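Putative major capsid protein (Cafeteriavirus-dependent mavirus, PDB 6G44) probably forms the icosahedral shell of the virophage as a double jelly-roll capsid protein that assembles into trimers. Local coordinates at residues H324-N329 / M450-T455; N330-F335 / S474-L479; K362-V367 / A444-N449; G368-L373 / S431-K436. One frame throughout, in Å; residues are numbered along the deposited sequence.

Contact 1: residues H324-N329 / M450-T455; sequences HSMAMN and MQVQAT
The flat group that reaches across here is the amide of Gln-451, and what it approaches is backbone. Its NE2 stands 4.1 Å from Ser-325 N, too far for a bond, and is hydrogen-bonded instead to Thr-323 O, one step before residues 324-329. The chain of Gln-451 is extended beyond CG, with CG set opposite the backbone N (chi1 -173°), and this carries the amide toward the neighbouring strand. The rest is strand pairing and methionine packing. Met-326 and Met-450 form an antiparallel hydrogen-bonded pair. Met-326 N donates to Met-450 O at 2.8 Å, and Met-450 N returns a bond to Met-326 O at 2.9 Å. On the sheet face that carries this pair, the methyl ends of Met-326 and Met-328 touch the near part of Met-450 and Val-452. Met-326 bends at its last torsion (chi3 -74°), and its CE meets Val-452 CG2 at 3.9 Å and Met-450 CG at 4.0 Å. Met-328 CE comes obliquely against Met-450 CB at 3.5 Å. Val-472 of strand 464-482 touches Met-326 and Val-452 on this face. The chemistry is therefore split: paired backbone bonds fix the register, while unbranched methionine chains pack on the buried side, toward strand 464-482.

Contact 2: residues N330-F335 / S474-L479; sequences NVPSMF and SIRDNL
A classic beta bulge opens the pairing of strand 334-341 with strand 464-482: Ser-333 and Met-334 both face Ile-475. Ile-475 O accepts from Met-334 N at 3.2 Å, and Ser-333 N adds a weak bond to the same oxygen. In return, Ile-475 N donates to Met-334 O at 2.8 Å. Phe-335 and Ser-474 follow as a non-hydrogen-bonded pair. The side chains of Met-334 and Ile-475 lie side by side, with Met-334 CB 4.0 Å from Ile-475 CD1.

Ahead of the bulge, Arg-476 is held by the loop 330-333. Its NE donates to Asn-330 OD1 at 2.7 Å, nearly straight at 165°. The oxygen sits at the guanidinium edge and uses a lone pair in its own amide plane. The two planes are steeply turned, 79° apart. Asn-330 places its CG between its backbone N and carbonyl carbon (chi1 56°), which brings OD1 round to the arginine. Pro-332 CG lies over one guanidinium face, 3.8 Å from Arg-476 CZ, and Pro-332 CB packs on Arg-476 CG. The far end of the guanidinium, NH2, forms a salt bridge with Glu-296, which also accepts from Ser-474 OG. The arginine is thus bonded through NE and NH2, with the proline over one face; its charge is probably balanced by Glu-296. Asp-477 sits near Ser-333 CB but bonds to Asn-443, and Ser-333 OG bonds to the C-terminal Gly-520. A classic bulge is a common irregularity of antiparallel strand pairs; here it lies in a sheet of the double jelly-roll.

Contact 3: residues K362-V367 / A444-N449; sequences KVDSDV and ANKSIN
Asp-364 sits in the type II' beta turn, Val-363 to Asp-366, of a tight beta hairpin made by strands 355-363 and 366-369. From there it grips the start of strand 448-457 twice. Its backbone N donates to Asn-449 O at 2.8 Å, and its side chain takes the bond that strand pairing would give to a carbonyl: Asn-449 N donates to Asp-364 OD1, also at 2.8 Å and almost straight at 167°. The torsion that permits this sets CG opposite the carbonyl carbon and next to the backbone N (chi1 -60°), so that side chain and N-H face the same partner residue. The other oxygen, OD2, lies 3.7 Å from Ile-448 CG2, and the two side chains cross at about a right angle. Lys-446 NZ stays 4.6 Å from Asp-364 OD2, so any attraction is probably weak, and it has a long, weak ion pair with Asp-437. Val-363 packs CG1 loosely against Ile-448 CB. Just before the turn, Lys-362 runs extended along its chain and bends at the end (chi4 -60°). This curls its ammonium group back over the turn, where Lys-362 NZ bonds to Asp-364 O at 2.8 Å.

Contact 4: residues G368-L373 / S431-K436; sequences GIFREL and SDLGLK. With SO4 (sulfate ion), chain B.
Leu-433 is the bump here, and Ile-369 with Phe-370, in a tight double turn, form the hollow; Leu-435 meets the end of Ile-369. Strand 366-369 ends in a G1 beta bulge, with Gly-368 and Ile-369 facing Ile-361. A type II turn from Gly-368 to Arg-371 then runs into a type I turn from Phe-370 to Leu-373. Ile-369 divides its two branches between two leucines. Its CG2 meets Leu-433 CD2 at 3.8 Å, and its CD1 meets Leu-435 CD2 at 3.6 Å. Each leucine crosses the isoleucine at about a right angle. Leu-433 CD2 sits in the notch between Ile-369 and the ring of Phe-370, 3.6 Å from Phe-370 CZ. Ile-369 CG2 also lies over one ring face, offset toward the rim. The ring edge points at the loop backbone, with Phe-370 CE1 3.3 Å from Asp-432 O.

No hydrogen bond joins the two segments, so shape carries the fit. Asp-432 turns its carboxylate away, to Arg-429 N and Asn-385. Leu-381 of helix 375-384 also touches Phe-370, and Tyr-39 of the second subunit packs on the same residue, so the contact lies at a subunit interface.

The turns also cradle a sulfate, probably from the crystallisation liquor, which Thr-41 N of the second subunit binds as well. The aliphatic CG of Arg-371 lies near the ion, while its guanidinium reaches past it to a salt bridge with Glu-372. Two backbone amides hold the ion: Glu-372 N donates to sulfate O2 at 2.9 Å, and Phe-370 N to sulfate O3 at 2.9 Å.

From the N terminus, the first segments come in the order 324-329, 330-335, 362-367 and 368-373. The second segments follow as 431-436, 444-449, 450-455 and 474-479. Contact 4 closes the shortest loop and is nested in the loop of contact 3. Contact 3 is nested in turn within those of contacts 1 and 2. Contacts 1 and 2 cross, since their segments alternate. Contacts 1 and 3 share strand 448-457 and join it to both its neighbours in a four-stranded sheet. Contact 4 ties the last strand of that sheet to the 431-436 loop. Contact 2 belongs to the sheet of strands 334-341 and 464-482, and Phe-335 touches Met-328 and Met-450, where the two sheets meet.

Contact 1: residues H324-N329 / M450-T455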
loop_
_atom_site.group_PDB
_atom_site.type_symbol
_atom_site.label_atom_id
_atom_site.label_comp_id
_atom_site.label_asym_id
_atom_site.label_seq_id
_atom_site.Cartn_x
_atom_site.Cartn_y
_atom_site.Cartn_z
ATOM N N HIS C 324 -8.697 26.155 30.555
ATOM C CA HIS C 324 -8.350 26.413 31.938
ATOM C C HIS C 324 -7.172 25.500 32.285
ATOM O O HIS C 324 -6.837 24.566 31.518
ATOM C CB HIS C 324 -9.549 26.133 32.835
ATOM C CG HIS C 324 -10.730 27.005 32.539
ATOM N ND1 HIS C 324 -10.652 28.381 32.538
ATOM C CD2 HIS C 324 -12.006 26.701 32.203
ATOM C CE1 HIS C 324 -11.836 28.888 32.230
ATOM N NE2 HIS C 324 -12.674 27.889 32.024
ATOM N N SER C 325 -6.506 25.743 33.407
ATOM C CA SER C 325 -5.421 24.871 33.843
ATOM C C SER C 325 -5.981 23.488 34.110
ATOM O O SER C 325 -7.032 23.350 34.733
ATOM C CB SER C 325 -4.700 25.445 35.084
ATOM O OG SER C 325 -3.596 24.643 35.453
ATOM N N MET C 326 -5.316 22.473 33.569
ATOM C CA MET C 326 -5.704 21.080 33.728
ATOM C C MET C 326 -4.732 20.405 34.684
ATOM O O MET C 326 -3.527 20.286 34.388
ATOM C CB MET C 326 -5.687 20.367 32.364
ATOM C CG MET C 326 -6.685 20.958 31.384
ATOM S SD MET C 326 -6.536 20.263 29.718
ATOM C CE MET C 326 -5.045 21.036 29.100
ATOM N N ALA C 327 -5.264 19.963 35.831
ATOM C CA ALA C 327 -4.491 19.331 36.890
ATOM C C ALA C 327 -4.453 17.836 36.640
ATOM O O ALA C 327 -5.500 17.214 36.514
ATOM C CB ALA C 327 -5.150 19.621 38.247
ATOM N N MET C 328 -3.253 17.268 36.545
ATOM C CA MET C 328 -3.083 15.834 36.353
ATOM C C MET C 328 -2.227 15.270 37.472
ATOM O O MET C 328 -1.239 15.874 37.839
ATOM C CB MET C 328 -2.439 15.564 34.994
ATOM C CG MET C 328 -3.424 15.843 33.869
ATOM S SD MET C 328 -2.693 15.793 32.215
ATOM C CE MET C 328 -2.118 17.451 32.058
ATOM N N ASN C 329 -2.584 14.092 37.974
ATOM C CA ASN C 329 -1.813 13.474 39.077
ATOM C C ASN C 329 -0.597 12.646 38.622
ATOM O O ASN C 329 0.181 12.153 39.449
ATOM C CB ASN C 329 -2.727 12.590 39.931
ATOM C CG ASN C 329 -3.840 13.374 40.597
ATOM O OD1 ASN C 329 -3.620 14.480 41.088
ATOM N ND2 ASN C 329 -5.031 12.794 40.644
ATOM N N MET C 450 -1.257 21.579 33.119
ATOM C CA MET C 450 -1.115 21.927 31.703
ATOM C C MET C 450 -2.196 22.919 31.276
ATOM O O MET C 450 -3.341 22.817 31.677
ATOM C CB MET C 450 -1.200 20.658 30.845
ATOM C CG MET C 450 -1.045 20.908 29.340
ATOM S SD MET C 450 -1.268 19.434 28.295
ATOM C CE MET C 450 0.353 18.768 28.443
ATOM N N GLN C 451 -1.822 23.829 30.373
ATOM C CA GLN C 451 -2.756 24.692 29.705
ATOM C C GLN C 451 -2.405 24.657 28.212
ATOM O O GLN C 451 -1.230 24.641 27.852
ATOM C CB GLN C 451 -2.619 26.117 30.258
ATOM C CG GLN C 451 -3.660 27.110 29.778
ATOM C CD GLN C 451 -3.723 28.340 30.680
ATOM O OE1 GLN C 451 -2.699 28.949 30.973
ATOM N NE2 GLN C 451 -4.918 28.692 31.130
ATOM N N VAL C 452 -3.439 24.615 27.380
ATOM C CA VAL C 452 -3.284 24.562 25.913
ATOM C C VAL C 452 -3.999 25.740 25.274
ATOM O O VAL C 452 -5.183 25.929 25.503
ATOM C CB VAL C 452 -3.853 23.232 25.372
ATOM C CG1 VAL C 452 -3.856 23.203 23.846
ATOM C CG2 VAL C 452 -3.037 22.065 25.931
ATOM N N GLN C 453 -3.270 26.499 24.453
ATOM C CA GLN C 453 -3.830 27.567 23.619
ATOM C C GLN C 453 -3.786 27.079 22.164
ATOM O O GLN C 453 -2.726 26.642 21.726
ATOM C CB GLN C 453 -2.982 28.826 23.763
ATOM C CG GLN C 453 -3.391 29.970 22.844
ATOM C CD GLN C 453 -2.346 31.050 22.742
ATOM O OE1 GLN C 453 -1.562 31.078 21.798
ATOM N NE2 GLN C 453 -2.291 31.917 23.755
ATOM N N ALA C 454 -4.906 27.138 21.463
ATOM C CA ALA C 454 -4.964 26.799 20.039
ATOM C C ALA C 454 -5.442 28.015 19.269
ATOM O O ALA C 454 -6.438 28.622 19.663
ATOM C CB ALA C 454 -5.926 25.649 19.790
ATOM N N THR C 455 -4.752 28.338 18.180
ATOM C CA THR C 455 -5.174 29.351 17.227
ATOM C C THR C 455 -5.665 28.611 15.983
ATOM O O THR C 455 -4.970 27.696 15.487
ATOM C CB THR C 455 -4.007 30.308 16.900
ATOM O OG1 THR C 455 -3.456 30.843 18.123
ATOM C CG2 THR C 455 -4.470 31.444 16.022
#

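Contact 2: residues N330-F335 / S474-L479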
loop_
_atom_site.group_PDB
_atom_site.type_symbol
_atom_site.label_atom_id
_atom_site.label_comp_id
_atom_site.label_asym_id
_atom_site.label_seq_id
_atom_site.Cartn_x
_atom_site.Cartn_y
_atom_site.Cartn_z
ATOM N N ASN C 330 -0.440 12.480 37.303
ATOM C CA ASN C 330 0.625 11.676 36.717
ATOM C C ASN C 330 0.752 12.154 35.254
ATOM O O ASN C 330 -0.102 12.910 34.792
ATOM C CB ASN C 330 0.282 10.187 36.832
ATOM C CG ASN C 330 -1.048 9.853 36.210
ATOM O OD1 ASN C 330 -1.177 9.852 34.980
ATOM N ND2 ASN C 330 -2.059 9.585 37.048
ATOM N N VAL C 331 1.781 11.685 34.568
ATOM C CA VAL C 331 2.135 12.200 33.234
ATOM C C VAL C 331 1.668 11.203 32.156
ATOM O O VAL C 331 2.197 10.098 32.088
ATOM C CB VAL C 331 3.647 12.443 33.138
ATOM C CG1 VAL C 331 4.010 13.019 31.767
ATOM C CG2 VAL C 331 4.122 13.390 34.246
ATOM N N PRO C 332 0.646 11.581 31.346
ATOM C CA PRO C 332 0.234 10.671 30.262
ATOM C C PRO C 332 1.279 10.446 29.182
ATOM O O PRO C 332 2.182 11.249 28.985
ATOM C CB PRO C 332 -0.981 11.363 29.649
ATOM C CG PRO C 332 -1.509 12.248 30.741
ATOM C CD PRO C 332 -0.282 12.718 31.456
ATOM N N SER C 333 1.084 9.362 28.463
ATOM C CA SER C 333 1.909 8.994 27.323
ATOM C C SER C 333 1.714 9.908 26.130
ATOM O O SER C 333 2.696 10.215 25.412
ATOM C CB SER C 333 1.566 7.566 26.905
ATOM O OG SER C 333 2.263 7.182 25.728
ATOM N N MET C 334 0.479 10.332 25.900
ATOM C CA MET C 334 0.197 11.151 24.727
ATOM C C MET C 334 -1.000 12.045 24.990
ATOM O O MET C 334 -1.863 11.728 25.807
ATOM C CB MET C 334 -0.049 10.273 23.482
ATOM C CG MET C 334 -0.049 11.045 22.150
ATOM S SD MET C 334 -0.272 10.011 20.664
ATOM C CE MET C 334 1.263 9.123 20.601
ATOM N N PHE C 335 -1.037 13.161 24.271
ATOM C CA PHE C 335 -2.138 14.078 24.249
ATOM C C PHE C 335 -2.649 14.251 22.840
ATOM O O PHE C 335 -1.899 14.054 21.875
ATOM C CB PHE C 335 -1.689 15.458 24.781
ATOM C CG PHE C 335 -1.257 15.425 26.210
ATOM C CD1 PHE C 335 -2.218 15.583 27.195
ATOM C CD2 PHE C 335 0.064 15.209 26.562
ATOM C CE1 PHE C 335 -1.871 15.538 28.529
ATOM C CE2 PHE C 335 0.420 15.175 27.922
ATOM C CZ PHE C 335 -0.564 15.337 28.875
ATOM N N SER C 474 -6.188 13.050 26.953
ATOM C CA SER C 474 -4.999 12.279 27.343
ATOM C C SER C 474 -5.171 10.841 26.917
ATOM O O SER C 474 -6.280 10.316 26.952
ATOM C CB SER C 474 -4.738 12.319 28.835
ATOM O OG SER C 474 -5.841 11.806 29.531
ATOM N N ILE C 475 -4.050 10.208 26.571
ATOM C CA ILE C 475 -4.003 8.787 26.311
ATOM C C ILE C 475 -3.006 8.248 27.306
ATOM O O ILE C 475 -1.817 8.564 27.227
ATOM C CB ILE C 475 -3.588 8.458 24.861
ATOM C CG1 ILE C 475 -4.586 9.111 23.888
ATOM C CG2 ILE C 475 -3.554 6.946 24.666
ATOM C CD1 ILE C 475 -4.058 10.269 23.092
ATOM N N ARG C 476 -3.477 7.453 28.271
ATOM C CA ARG C 476 -2.610 6.928 29.318
ATOM C C ARG C 476 -2.366 5.429 29.157
ATOM O O ARG C 476 -3.282 4.671 28.818
ATOM C CB ARG C 476 -3.216 7.153 30.699
ATOM C CG ARG C 476 -3.139 8.582 31.190
ATOM C CD ARG C 476 -3.684 8.622 32.603
ATOM N NE ARG C 476 -3.322 9.859 33.279
ATOM C CZ ARG C 476 -4.070 10.959 33.304
ATOM N NH1 ARG C 476 -3.627 12.019 33.972
ATOM N NH2 ARG C 476 -5.240 11.019 32.683
ATOM N N ASP C 477 -1.143 5.021 29.467
ATOM C CA ASP C 477 -0.795 3.599 29.502
ATOM C C ASP C 477 -1.503 2.992 30.727
ATOM O O ASP C 477 -1.442 3.525 31.837
ATOM C CB ASP C 477 0.711 3.421 29.587
ATOM C CG ASP C 477 1.458 3.984 28.356
ATOM O OD1 ASP C 477 0.847 4.175 27.290
ATOM O OD2 ASP C 477 2.660 4.190 28.454
ATOM N N ASN C 478 -2.189 1.883 30.495
ATOM C CA ASN C 478 -3.114 1.315 31.463
ATOM C C ASN C 478 -3.218 -0.163 31.163
ATOM O O ASN C 478 -3.382 -0.568 30.007
ATOM C CB ASN C 478 -4.445 2.005 31.326
ATOM C CG ASN C 478 -5.447 1.563 32.352
ATOM O OD1 ASN C 478 -5.211 1.716 33.540
ATOM N ND2 ASN C 478 -6.583 1.062 31.900
ATOM N N LEU C 479 -3.113 -0.984 32.207
ATOM C CA LEU C 479 -3.139 -2.433 32.035
ATOM C C LEU C 479 -4.293 -3.045 32.785
ATOM O O LEU C 479 -4.656 -2.566 33.859
ATOM C CB LEU C 479 -1.877 -3.065 32.551
ATOM C CG LEU C 479 -0.557 -2.683 31.902
ATOM C CD1 LEU C 479 0.584 -3.539 32.453
ATOM C CD2 LEU C 479 -0.569 -2.686 30.392
#

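Contact 3: residues K362-V367 / A444-N449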
loop_
_atom_site.group_PDB
_atom_site.type_symbol
_atom_site.label_atom_id
_atom_site.label_comp_id
_atom_site.label_asym_id
_atom_site.label_seq_id
_atom_site.Cartn_x
_atom_site.Cartn_y
_atom_site.Cartn_z
ATOM N N LYS C 362 1.606 25.161 28.014
ATOM C CA LYS C 362 2.246 25.450 29.314
ATOM C C LYS C 362 2.222 24.160 30.114
ATOM O O LYS C 362 1.177 23.530 30.199
ATOM C CB LYS C 362 1.469 26.531 30.044
ATOM C CG LYS C 362 1.828 26.704 31.516
ATOM C CD LYS C 362 1.057 27.890 32.093
ATOM C CE LYS C 362 1.415 28.155 33.549
ATOM N NZ LYS C 362 1.126 26.981 34.430
ATOM N N VAL C 363 3.362 23.758 30.678
ATOM C CA VAL C 363 3.395 22.650 31.643
ATOM C C VAL C 363 4.113 23.186 32.868
ATOM O O VAL C 363 5.284 23.539 32.772
ATOM C CB VAL C 363 4.104 21.388 31.125
ATOM C CG1 VAL C 363 4.169 20.306 32.210
ATOM C CG2 VAL C 363 3.403 20.841 29.881
ATOM N N ASP C 364 3.413 23.225 34.002
ATOM C CA ASP C 364 3.967 23.787 35.252
ATOM C C ASP C 364 4.467 25.218 34.958
ATOM O O ASP C 364 3.706 25.995 34.383
ATOM C CB ASP C 364 5.012 22.818 35.840
ATOM C CG ASP C 364 4.429 21.448 36.168
ATOM O OD1 ASP C 364 3.200 21.340 36.330
ATOM O OD2 ASP C 364 5.219 20.480 36.301
ATOM N N SER C 365 5.717 25.569 35.280
ATOM C CA SER C 365 6.239 26.924 35.059
ATOM C C SER C 365 6.727 27.177 33.637
ATOM O O SER C 365 7.146 28.285 33.320
ATOM C CB SER C 365 7.411 27.203 36.015
ATOM O OG SER C 365 7.012 27.066 37.359
ATOM N N ASP C 366 6.688 26.152 32.781
ATOM C CA ASP C 366 7.245 26.224 31.434
ATOM C C ASP C 366 6.141 26.628 30.452
ATOM O O ASP C 366 5.211 25.855 30.227
ATOM C CB ASP C 366 7.801 24.846 31.083
ATOM C CG ASP C 366 8.819 24.873 29.991
ATOM O OD1 ASP C 366 8.786 25.762 29.110
ATOM O OD2 ASP C 366 9.683 23.979 30.011
ATOM N N VAL C 367 6.260 27.816 29.869
ATOM C CA VAL C 367 5.186 28.439 29.088
ATOM C C VAL C 367 5.566 28.640 27.622
ATOM O O VAL C 367 6.739 28.693 27.267
ATOM C CB VAL C 367 4.761 29.798 29.685
ATOM C CG1 VAL C 367 4.334 29.616 31.137
ATOM C CG2 VAL C 367 5.882 30.829 29.597
ATOM N N ALA C 444 5.284 8.779 34.645
ATOM C CA ALA C 444 5.784 9.255 35.945
ATOM C C ALA C 444 4.608 9.571 36.853
ATOM O O ALA C 444 3.639 10.210 36.441
ATOM C CB ALA C 444 6.625 10.495 35.774
ATOM N N ASN C 445 4.725 9.168 38.122
ATOM C CA ASN C 445 3.716 9.533 39.121
ATOM C C ASN C 445 3.969 10.935 39.685
ATOM O O ASN C 445 4.002 11.154 40.895
ATOM C CB ASN C 445 3.666 8.496 40.244
ATOM C CG ASN C 445 2.468 8.693 41.145
ATOM O OD1 ASN C 445 1.483 9.320 40.758
ATOM N ND2 ASN C 445 2.554 8.169 42.365
ATOM N N LYS C 446 4.133 11.902 38.801
ATOM C CA LYS C 446 4.443 13.268 39.163
ATOM C C LYS C 446 3.239 14.096 38.750
ATOM O O LYS C 446 2.778 13.984 37.598
ATOM C CB LYS C 446 5.675 13.752 38.413
ATOM C CG LYS C 446 6.002 15.212 38.683
ATOM C CD LYS C 446 7.169 15.744 37.875
ATOM C CE LYS C 446 7.195 17.257 37.944
ATOM N NZ LYS C 446 7.348 17.755 39.355
ATOM N N SER C 447 2.734 14.931 39.660
ATOM C CA SER C 447 1.610 15.804 39.359
ATOM C C SER C 447 2.083 16.954 38.464
ATOM O O SER C 447 3.168 17.516 38.679
ATOM C CB SER C 447 0.981 16.361 40.648
ATOM O OG SER C 447 0.479 15.310 41.462
ATOM N N ILE C 448 1.287 17.282 37.458
ATOM C CA ILE C 448 1.566 18.398 36.556
ATOM C C ILE C 448 0.314 19.218 36.318
ATOM O O ILE C 448 -0.812 18.747 36.503
ATOM C CB ILE C 448 2.147 17.935 35.189
ATOM C CG1 ILE C 448 1.183 16.974 34.461
ATOM C CG2 ILE C 448 3.523 17.329 35.408
ATOM C CD1 ILE C 448 1.601 16.675 33.026
ATOM N N ASN C 449 0.524 20.464 35.906
ATOM C CA ASN C 449 -0.563 21.315 35.434
ATOM C C ASN C 449 -0.269 21.724 34.001
ATOM O O ASN C 449 0.851 22.098 33.701
ATOM C CB ASN C 449 -0.705 22.556 36.310
ATOM C CG ASN C 449 -1.003 22.211 37.762
ATOM O OD1 ASN C 449 -1.944 21.482 38.056
ATOM N ND2 ASN C 449 -0.196 22.734 38.667
#

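Contact 4: residues G368-L373 / S431-K436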
loop_
_atom_site.group_PDB
_atom_site.type_symbol
_atom_site.label_atom_id
_atom_site.label_comp_id
_atom_site.label_asym_id
_atom_site.label_seq_id
_atom_site.Cartn_x
_atom_site.Cartn_y
_atom_site.Cartn_z
ATOM N N GLY C 368 4.541 28.736 26.781
ATOM C CA GLY C 368 4.718 29.113 25.372
ATOM C C GLY C 368 5.357 28.042 24.506
ATOM O O GLY C 368 5.914 28.353 23.449
ATOM N N ILE C 369 5.270 26.786 24.929
ATOM C CA ILE C 369 5.970 25.723 24.193
ATOM C C ILE C 369 5.226 25.515 22.860
ATOM O O ILE C 369 3.992 25.459 22.836
ATOM C CB ILE C 369 6.011 24.403 24.975
ATOM C CG1 ILE C 369 6.669 24.613 26.354
ATOM C CG2 ILE C 369 6.761 23.327 24.172
ATOM C CD1 ILE C 369 6.222 23.582 27.367
ATOM N N PHE C 370 6.005 25.405 21.787
ATOM C CA PHE C 370 5.534 25.266 20.394
ATOM C C PHE C 370 5.091 26.586 19.745
ATOM O O PHE C 370 4.622 26.563 18.620
ATOM C CB PHE C 370 4.418 24.216 20.198
ATOM C CG PHE C 370 4.769 22.804 20.602
ATOM C CD1 PHE C 370 6.078 22.310 20.598
ATOM C CD2 PHE C 370 3.736 21.936 20.929
ATOM C CE1 PHE C 370 6.335 20.979 20.947
ATOM C CE2 PHE C 370 4.003 20.623 21.281
ATOM C CZ PHE C 370 5.294 20.150 21.267
ATOM N N ARG C 371 5.279 27.718 20.417
ATOM C CA ARG C 371 4.895 29.006 19.811
ATOM C C ARG C 371 5.593 29.322 18.491
ATOM O O ARG C 371 5.047 30.087 17.702
ATOM C CB ARG C 371 5.093 30.172 20.787
ATOM C CG ARG C 371 6.523 30.465 21.163
ATOM C CD ARG C 371 6.585 31.448 22.337
ATOM N NE ARG C 371 6.159 32.783 21.925
ATOM C CZ ARG C 371 6.942 33.722 21.379
ATOM N NH1 ARG C 371 8.241 33.512 21.149
ATOM N NH2 ARG C 371 6.416 34.899 21.052
ATOM N N GLU C 372 6.758 28.731 18.240
ATOM C CA GLU C 372 7.480 28.970 16.988
ATOM C C GLU C 372 7.087 28.013 15.867
ATOM O O GLU C 372 7.673 28.067 14.786
ATOM C CB GLU C 372 8.998 28.919 17.222
ATOM C CG GLU C 372 9.519 29.911 18.281
ATOM C CD GLU C 372 9.245 31.392 17.963
ATOM O OE1 GLU C 372 9.058 31.768 16.776
ATOM O OE2 GLU C 372 9.224 32.194 18.936
ATOM N N LEU C 373 6.109 27.121 16.113
ATOM C CA LEU C 373 5.633 26.213 15.053
ATOM C C LEU C 373 4.511 26.799 14.234
ATOM O O LEU C 373 3.608 27.431 14.777
ATOM C CB LEU C 373 5.118 24.905 15.658
ATOM C CG LEU C 373 6.154 24.088 16.431
ATOM C CD1 LEU C 373 5.527 22.752 16.827
ATOM C CD2 LEU C 373 7.481 23.875 15.676
ATOM N N SER C 431 7.532 13.988 25.703
ATOM C CA SER C 431 8.891 14.073 25.150
ATOM C C SER C 431 9.004 15.051 23.982
ATOM O O SER C 431 10.079 15.603 23.749
ATOM C CB SER C 431 9.413 12.685 24.794
ATOM O OG SER C 431 8.556 11.974 23.911
ATOM N N ASP C 432 7.913 15.316 23.279
ATOM C CA ASP C 432 7.944 16.325 22.202
ATOM C C ASP C 432 8.138 17.742 22.706
ATOM O O ASP C 432 8.502 18.628 21.930
ATOM C CB ASP C 432 6.688 16.263 21.337
ATOM C CG ASP C 432 6.547 14.958 20.599
ATOM O OD1 ASP C 432 7.584 14.399 20.146
ATOM O OD2 ASP C 432 5.399 14.463 20.485
ATOM N N LEU C 433 7.856 17.981 23.974
ATOM C CA LEU C 433 7.869 19.340 24.558
ATOM C C LEU C 433 9.258 19.856 24.916
ATOM O O LEU C 433 9.397 21.056 25.138
ATOM C CB LEU C 433 6.997 19.360 25.826
ATOM C CG LEU C 433 5.505 19.029 25.632
ATOM C CD1 LEU C 433 4.854 18.811 26.988
ATOM C CD2 LEU C 433 4.766 20.118 24.878
ATOM N N GLY C 434 10.268 18.981 24.984
ATOM C CA GLY C 434 11.619 19.406 25.311
ATOM C C GLY C 434 11.709 20.115 26.641
ATOM O O GLY C 434 12.442 21.100 26.776
ATOM N N LEU C 435 11.010 19.594 27.649
ATOM C CA LEU C 435 10.896 20.295 28.926
ATOM C C LEU C 435 12.222 20.301 29.649
ATOM O O LEU C 435 12.958 19.306 29.654
ATOM C CB LEU C 435 9.839 19.646 29.828
ATOM C CG LEU C 435 8.386 19.648 29.331
ATOM C CD1 LEU C 435 7.505 18.770 30.196
ATOM C CD2 LEU C 435 7.804 21.049 29.300
ATOM N N LYS C 436 12.522 21.431 30.274
ATOM C CA LYS C 436 13.712 21.475 31.106
ATOM C C LYS C 436 13.566 20.554 32.327
ATOM O O LYS C 436 14.573 20.014 32.811
ATOM C CB LYS C 436 14.123 22.908 31.471
ATOM C CG LYS C 436 13.140 23.725 32.283
ATOM C CD LYS C 436 13.744 25.081 32.687
ATOM C CE LYS C 436 14.845 24.931 33.729
ATOM N NZ LYS C 436 15.233 26.222 34.360
HETATM S S SO4 B . 9.219 26.948 20.952
HETATM O O1 SO4 B . 8.881 28.249 21.601
HETATM O O2 SO4 B . 8.410 26.865 19.721
HETATM O O3 SO4 B . 8.869 25.850 21.907
HETATM O O4 SO4 B . 10.662 26.941 20.627
#